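Local coordinates for protein glutathione synthetase-like effector 30 (Gpa-GSS30-apo) (Globodera pallida, PDB 5OET) that probably acts as a parasitism effector derived from a housekeeping glutathione synthetase, the ligase that joins glycine to gamma-glutamylcysteine using ATP, at residues A[284-298]-A[324-336]. Numbering follows the deposited sequence.
Sequences ITEGLNRLKRDPNNF and MDLNFVIDHSTAI
The backbone oxygen of F298 is met by two groups of 324-336: T334 N donates a hydrogen bond to it at 2.9 Å, standing 31° out of the carbonyl plane, and S333 CA brings a CA-H...O contact. This is one end of a contact inside the glutathione synthetase fold, where helix 325-331 packs against the short helix 287-290 and strand 291-293, a short strand of a mixed sheet, paired antiparallel with 300-302. The other polar link uses R293. Its CG is anti to the backbone N (chi1 -170°), and the chain then bends at chi3, which lets NH1 donate a fairly straight hydrogen bond to H332 O (2.6 Å), just beyond the C-terminal end of the helix. That oxygen lies at the guanidinium edge, near its plane, while V329 CG1 sits over one face. The R293 and H332 side chains cross at a slant, with guanidinium and imidazole planes 73° apart; the ring's NE2 is hydrogen-bonded to G155 O. S333 OG donates a hydrogen bond back to I330 O, which ties the residues after the helix to its last turn. At the other end the contact is apolar. L326, largely buried, extends with CG anti to the backbone N and lays CD2 against the backbone of G287, 3.7 Å from G287 C, with I284 CG1 and L288 CD2 also touching it, the latter at 4.0 Å. Its other methyl, CD1, reaches L291 CB. L291 CD1 in turn meets I330 CD1, and the I330 side chain also packs on L300 and V311 of the neighbouring strands, so helix 325-331 covers part of the sheet here. T334 adds its methyl at the far end, CG2 resting near N297 O, and at the opposite end I284 CD1 packs beside N327 ND2, 3.4 Å away.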
loop_
_atom_site.group_PDB
_atom_site.type_symbol
_atom_site.label_atom_id
_atom_site.label_comp_id
_atom_site.label_asym_id
_atom_site.label_seq_id
_atom_site.Cartn_x
_atom_site.Cartn_y
_atom_site.Cartn_z
ATOM N N ILE A 284 5.945 17.453 17.369
ATOM C CA ILE A 284 5.729 18.546 18.298
ATOM C C ILE A 284 6.936 18.795 19.212
ATOM O O ILE A 284 7.154 19.934 19.601
ATOM C CB ILE A 284 4.415 18.352 19.096
ATOM C CG1 ILE A 284 3.936 19.698 19.661
ATOM C CG2 ILE A 284 4.568 17.302 20.188
ATOM C CD1 ILE A 284 2.584 19.625 20.301
ATOM N N THR A 285 7.718 17.762 19.534
ATOM C CA THR A 285 9.003 17.961 20.264
ATOM C C THR A 285 10.017 18.798 19.484
ATOM O O THR A 285 10.642 19.702 20.041
ATOM C CB THR A 285 9.692 16.625 20.624
ATOM O OG1 THR A 285 8.779 15.821 21.365
ATOM C CG2 THR A 285 10.931 16.846 21.492
ATOM N N GLU A 286 10.191 18.465 18.209
ATOM C CA GLU A 286 11.105 19.179 17.308
ATOM C C GLU A 286 10.637 20.619 17.083
ATOM O O GLU A 286 11.453 21.545 16.982
ATOM C CB GLU A 286 11.102 18.530 15.918
ATOM C CG GLU A 286 11.700 17.138 15.788
ATOM C CD GLU A 286 11.406 16.475 14.437
ATOM O OE1 GLU A 286 10.317 16.664 13.852
ATOM O OE2 GLU A 286 12.308 15.762 13.934
ATOM N N GLY A 287 9.321 20.797 17.016
ATOM C CA GLY A 287 8.720 22.121 16.895
ATOM C C GLY A 287 9.082 23.174 17.953
ATOM O O GLY A 287 8.898 24.375 17.712
ATOM N N LEU A 288 9.571 22.746 19.120
ATOM C CA LEU A 288 10.016 23.686 20.156
ATOM C C LEU A 288 11.285 24.458 19.757
ATOM O O LEU A 288 11.472 25.608 20.172
ATOM C CB LEU A 288 10.217 22.967 21.491
ATOM C CG LEU A 288 8.954 22.323 22.077
ATOM C CD1 LEU A 288 9.330 21.305 23.153
ATOM C CD2 LEU A 288 7.989 23.363 22.626
ATOM N N ASN A 289 12.121 23.834 18.927
ATOM C CA ASN A 289 13.357 24.436 18.420
ATOM C C ASN A 289 13.197 25.063 17.045
ATOM O O ASN A 289 13.905 25.988 16.705
ATOM C CB ASN A 289 14.453 23.379 18.321
ATOM C CG ASN A 289 14.452 22.430 19.500
ATOM O OD1 ASN A 289 14.172 21.220 19.339
ATOM N ND2 ASN A 289 14.724 22.967 20.697
ATOM N N ARG A 290 12.277 24.541 16.251
ATOM C CA ARG A 290 12.216 24.837 14.831
ATOM C C ARG A 290 11.052 25.723 14.445
ATOM O O ARG A 290 10.987 26.115 13.300
ATOM C CB ARG A 290 12.145 23.527 14.047
ATOM C CG ARG A 290 13.384 22.643 14.241
ATOM C CD ARG A 290 13.269 21.304 13.532
ATOM N NE ARG A 290 13.181 21.461 12.085
ATOM C CZ ARG A 290 12.749 20.525 11.240
ATOM N NH1 ARG A 290 12.357 19.325 11.693
ATOM N NH2 ARG A 290 12.683 20.781 9.931
ATOM N N LEU A 291 10.138 26.021 15.371
ATOM C CA LEU A 291 9.028 26.949 15.118
ATOM C C LEU A 291 9.153 28.135 16.061
ATOM O O LEU A 291 9.290 27.967 17.266
ATOM C CB LEU A 291 7.667 26.289 15.337
ATOM C CG LEU A 291 7.287 25.087 14.474
ATOM C CD1 LEU A 291 6.019 24.404 14.948
ATOM C CD2 LEU A 291 7.091 25.502 13.035
ATOM N N LYS A 292 9.160 29.334 15.499
ATOM C CA LYS A 292 8.958 30.559 16.266
ATOM C C LYS A 292 7.921 31.382 15.529
ATOM O O LYS A 292 7.498 31.033 14.414
ATOM C CB LYS A 292 10.261 31.339 16.549
ATOM C CG LYS A 292 11.350 31.317 15.477
ATOM C CD LYS A 292 11.037 32.241 14.303
ATOM C CE LYS A 292 12.152 32.278 13.262
ATOM N NZ LYS A 292 13.344 33.071 13.644
ATOM N N ARG A 293 7.454 32.426 16.190
ATOM C CA ARG A 293 6.492 33.330 15.613
ATOM C C ARG A 293 7.237 34.610 15.295
ATOM O O ARG A 293 8.101 35.014 16.058
ATOM C CB ARG A 293 5.370 33.580 16.618
ATOM C CG ARG A 293 4.176 34.326 16.048
ATOM C CD ARG A 293 3.002 34.291 17.018
ATOM N NE ARG A 293 3.416 34.718 18.364
ATOM C CZ ARG A 293 2.663 34.666 19.457
ATOM N NH1 ARG A 293 1.401 34.244 19.426
ATOM N NH2 ARG A 293 3.183 35.053 20.604
ATOM N N ASP A 294 6.920 35.238 14.169
ATOM C CA ASP A 294 7.488 36.546 13.855
ATOM C C ASP A 294 6.936 37.588 14.825
ATOM O O ASP A 294 5.737 37.625 15.049
ATOM C CB ASP A 294 7.186 36.979 12.414
ATOM C CG ASP A 294 8.260 37.929 11.846
ATOM O OD1 ASP A 294 8.237 39.145 12.198
ATOM O OD2 ASP A 294 9.127 37.444 11.051
ATOM N N PRO A 295 7.799 38.449 15.393
ATOM C CA PRO A 295 7.273 39.496 16.282
ATOM C C PRO A 295 6.511 40.664 15.603
ATOM O O PRO A 295 5.878 41.455 16.301
ATOM C CB PRO A 295 8.537 40.035 16.979
ATOM C CG PRO A 295 9.699 39.254 16.455
ATOM C CD PRO A 295 9.250 38.603 15.190
ATOM N N ASN A 296 6.589 40.771 14.276
ATOM C CA ASN A 296 5.986 41.873 13.511
ATOM C C ASN A 296 4.771 41.439 12.722
ATOM O O ASN A 296 3.739 42.073 12.820
ATOM C CB ASN A 296 7.012 42.439 12.527
ATOM C CG ASN A 296 8.245 42.941 13.212
ATOM O OD1 ASN A 296 8.211 43.945 13.919
ATOM N ND2 ASN A 296 9.343 42.242 13.008
ATOM N N ASN A 297 4.936 40.386 11.915
ATOM C CA ASN A 297 3.856 39.726 11.172
ATOM C C ASN A 297 2.903 38.935 12.059
ATOM O O ASN A 297 1.737 38.771 11.710
ATOM C CB ASN A 297 4.434 38.637 10.263
ATOM C CG ASN A 297 5.131 39.170 9.063
ATOM O OD1 ASN A 297 5.518 40.343 8.996
ATOM N ND2 ASN A 297 5.333 38.290 8.093
ATOM N N PHE A 298 3.442 38.360 13.140
ATOM C CA PHE A 298 2.826 37.259 13.867
ATOM C C PHE A 298 2.634 36.021 13.006
ATOM O O PHE A 298 1.773 35.184 13.299
ATOM C CB PHE A 298 1.525 37.676 14.545
ATOM C CG PHE A 298 1.704 38.791 15.509
ATOM C CD1 PHE A 298 2.437 38.599 16.685
ATOM C CD2 PHE A 298 1.184 40.048 15.244
ATOM C CE1 PHE A 298 2.628 39.637 17.586
ATOM C CE2 PHE A 298 1.346 41.082 16.153
ATOM C CZ PHE A 298 2.082 40.880 17.318
ATOM N N MET A 324 2.385 22.219 24.084
ATOM C CA MET A 324 1.066 22.773 24.439
ATOM C C MET A 324 1.032 24.306 24.527
ATOM O O MET A 324 0.085 24.935 24.043
ATOM C CB MET A 324 0.526 22.168 25.757
ATOM C CG MET A 324 -0.969 22.425 26.041
ATOM S SD MET A 324 -2.193 21.803 24.823
ATOM C CE MET A 324 -3.710 22.357 25.601
ATOM N N ASP A 325 2.036 24.894 25.179
ATOM C CA ASP A 325 2.322 26.342 25.074
ATOM C C ASP A 325 2.599 26.709 23.617
ATOM O O ASP A 325 2.110 27.719 23.103
ATOM C CB ASP A 325 3.557 26.739 25.909
ATOM C CG ASP A 325 3.221 27.183 27.336
ATOM O OD1 ASP A 325 2.074 27.000 27.788
ATOM O OD2 ASP A 325 4.130 27.719 28.014
ATOM N N LEU A 326 3.417 25.881 22.970
ATOM C CA LEU A 326 3.665 25.946 21.535
ATOM C C LEU A 326 2.369 25.899 20.733
ATOM O O LEU A 326 2.194 26.704 19.818
ATOM C CB LEU A 326 4.574 24.799 21.104
ATOM C CG LEU A 326 4.950 24.728 19.620
ATOM C CD1 LEU A 326 5.744 25.970 19.210
ATOM C CD2 LEU A 326 5.726 23.450 19.370
ATOM N N ASN A 327 1.485 24.953 21.063
ATOM C CA ASN A 327 0.157 24.839 20.407
ATOM C C ASN A 327 -0.643 26.149 20.366
ATOM O O ASN A 327 -1.295 26.432 19.368
ATOM C CB ASN A 327 -0.725 23.729 21.036
ATOM C CG ASN A 327 -0.829 22.481 20.163
ATOM O OD1 ASN A 327 -1.420 22.500 19.063
ATOM N ND2 ASN A 327 -0.275 21.382 20.661
ATOM N N PHE A 328 -0.591 26.941 21.432
ATOM C CA PHE A 328 -1.329 28.211 21.468
ATOM C C PHE A 328 -0.510 29.371 20.904
ATOM O O PHE A 328 -1.090 30.327 20.388
ATOM C CB PHE A 328 -1.887 28.487 22.872
ATOM C CG PHE A 328 -3.127 27.680 23.187
ATOM C CD1 PHE A 328 -3.031 26.320 23.507
ATOM C CD2 PHE A 328 -4.391 28.262 23.135
ATOM C CE1 PHE A 328 -4.168 25.567 23.775
ATOM C CE2 PHE A 328 -5.530 27.519 23.418
ATOM C CZ PHE A 328 -5.419 26.169 23.741
ATOM N N VAL A 329 0.818 29.273 20.966
ATOM C CA VAL A 329 1.701 30.132 20.153
ATOM C C VAL A 329 1.422 29.929 18.644
ATOM O O VAL A 329 1.361 30.900 17.892
ATOM C CB VAL A 329 3.201 29.931 20.516
ATOM C CG1 VAL A 329 4.137 30.436 19.423
ATOM C CG2 VAL A 329 3.510 30.613 21.843
ATOM N N ILE A 330 1.233 28.687 18.212
ATOM C CA ILE A 330 0.765 28.407 16.844
ATOM C C ILE A 330 -0.663 28.944 16.618
ATOM O O ILE A 330 -0.961 29.504 15.565
ATOM C CB ILE A 330 0.785 26.893 16.529
ATOM C CG1 ILE A 330 2.217 26.358 16.536
ATOM C CG2 ILE A 330 0.133 26.600 15.181
ATOM C CD1 ILE A 330 2.293 24.864 16.770
ATOM N N ASP A 331 -1.545 28.741 17.592
ATOM C CA ASP A 331 -2.950 29.149 17.472
ATOM C C ASP A 331 -3.123 30.668 17.344
ATOM O O ASP A 331 -4.017 31.122 16.628
ATOM C CB ASP A 331 -3.788 28.619 18.653
ATOM C CG ASP A 331 -5.234 28.329 18.259
ATOM O OD1 ASP A 331 -6.072 29.256 18.266
ATOM O OD2 ASP A 331 -5.523 27.157 17.929
ATOM N N HIS A 332 -2.270 31.433 18.030
ATOM C CA HIS A 332 -2.272 32.898 17.946
ATOM C C HIS A 332 -1.171 33.356 16.970
ATOM O O HIS A 332 -0.174 33.959 17.343
ATOM C CB HIS A 332 -2.118 33.505 19.348
ATOM C CG HIS A 332 -2.705 34.875 19.477
ATOM N ND1 HIS A 332 -2.140 35.874 20.247
ATOM C CD2 HIS A 332 -3.852 35.394 18.974
ATOM C CE1 HIS A 332 -2.928 36.937 20.230
ATOM N NE2 HIS A 332 -3.957 36.684 19.438
ATOM N N SER A 333 -1.372 33.029 15.702
ATOM C CA SER A 333 -0.443 33.356 14.635
ATOM C C SER A 333 -1.233 33.377 13.346
ATOM O O SER A 333 -2.380 32.948 13.334
ATOM C CB SER A 333 0.644 32.297 14.525
ATOM O OG SER A 333 0.155 31.161 13.835
ATOM N N THR A 334 -0.616 33.809 12.250
ATOM C CA THR A 334 -1.362 33.958 11.015
ATOM C C THR A 334 -1.602 32.651 10.248
ATOM O O THR A 334 -2.349 32.657 9.275
ATOM C CB THR A 334 -0.732 34.992 10.088
ATOM O OG1 THR A 334 0.526 34.510 9.597
ATOM C CG2 THR A 334 -0.584 36.340 10.838
ATOM N N ALA A 335 -1.000 31.536 10.661
ATOM C CA ALA A 335 -1.233 30.269 9.973
ATOM C C ALA A 335 -2.698 29.851 10.100
ATOM O O ALA A 335 -3.338 30.102 11.126
ATOM C CB ALA A 335 -0.323 29.174 10.521
ATOM N N ILE A 336 -3.236 29.234 9.050
ATOM C CA ILE A 336 -4.568 28.678 9.122
ATOM C C ILE A 336 -4.465 27.407 9.966
ATOM O O ILE A 336 -3.587 26.593 9.742
ATOM C CB ILE A 336 -5.136 28.383 7.733
ATOM C CG1 ILE A 336 -5.265 29.687 6.944
ATOM C CG2 ILE A 336 -6.492 27.696 7.854
ATOM C CD1 ILE A 336 -5.665 29.484 5.494
#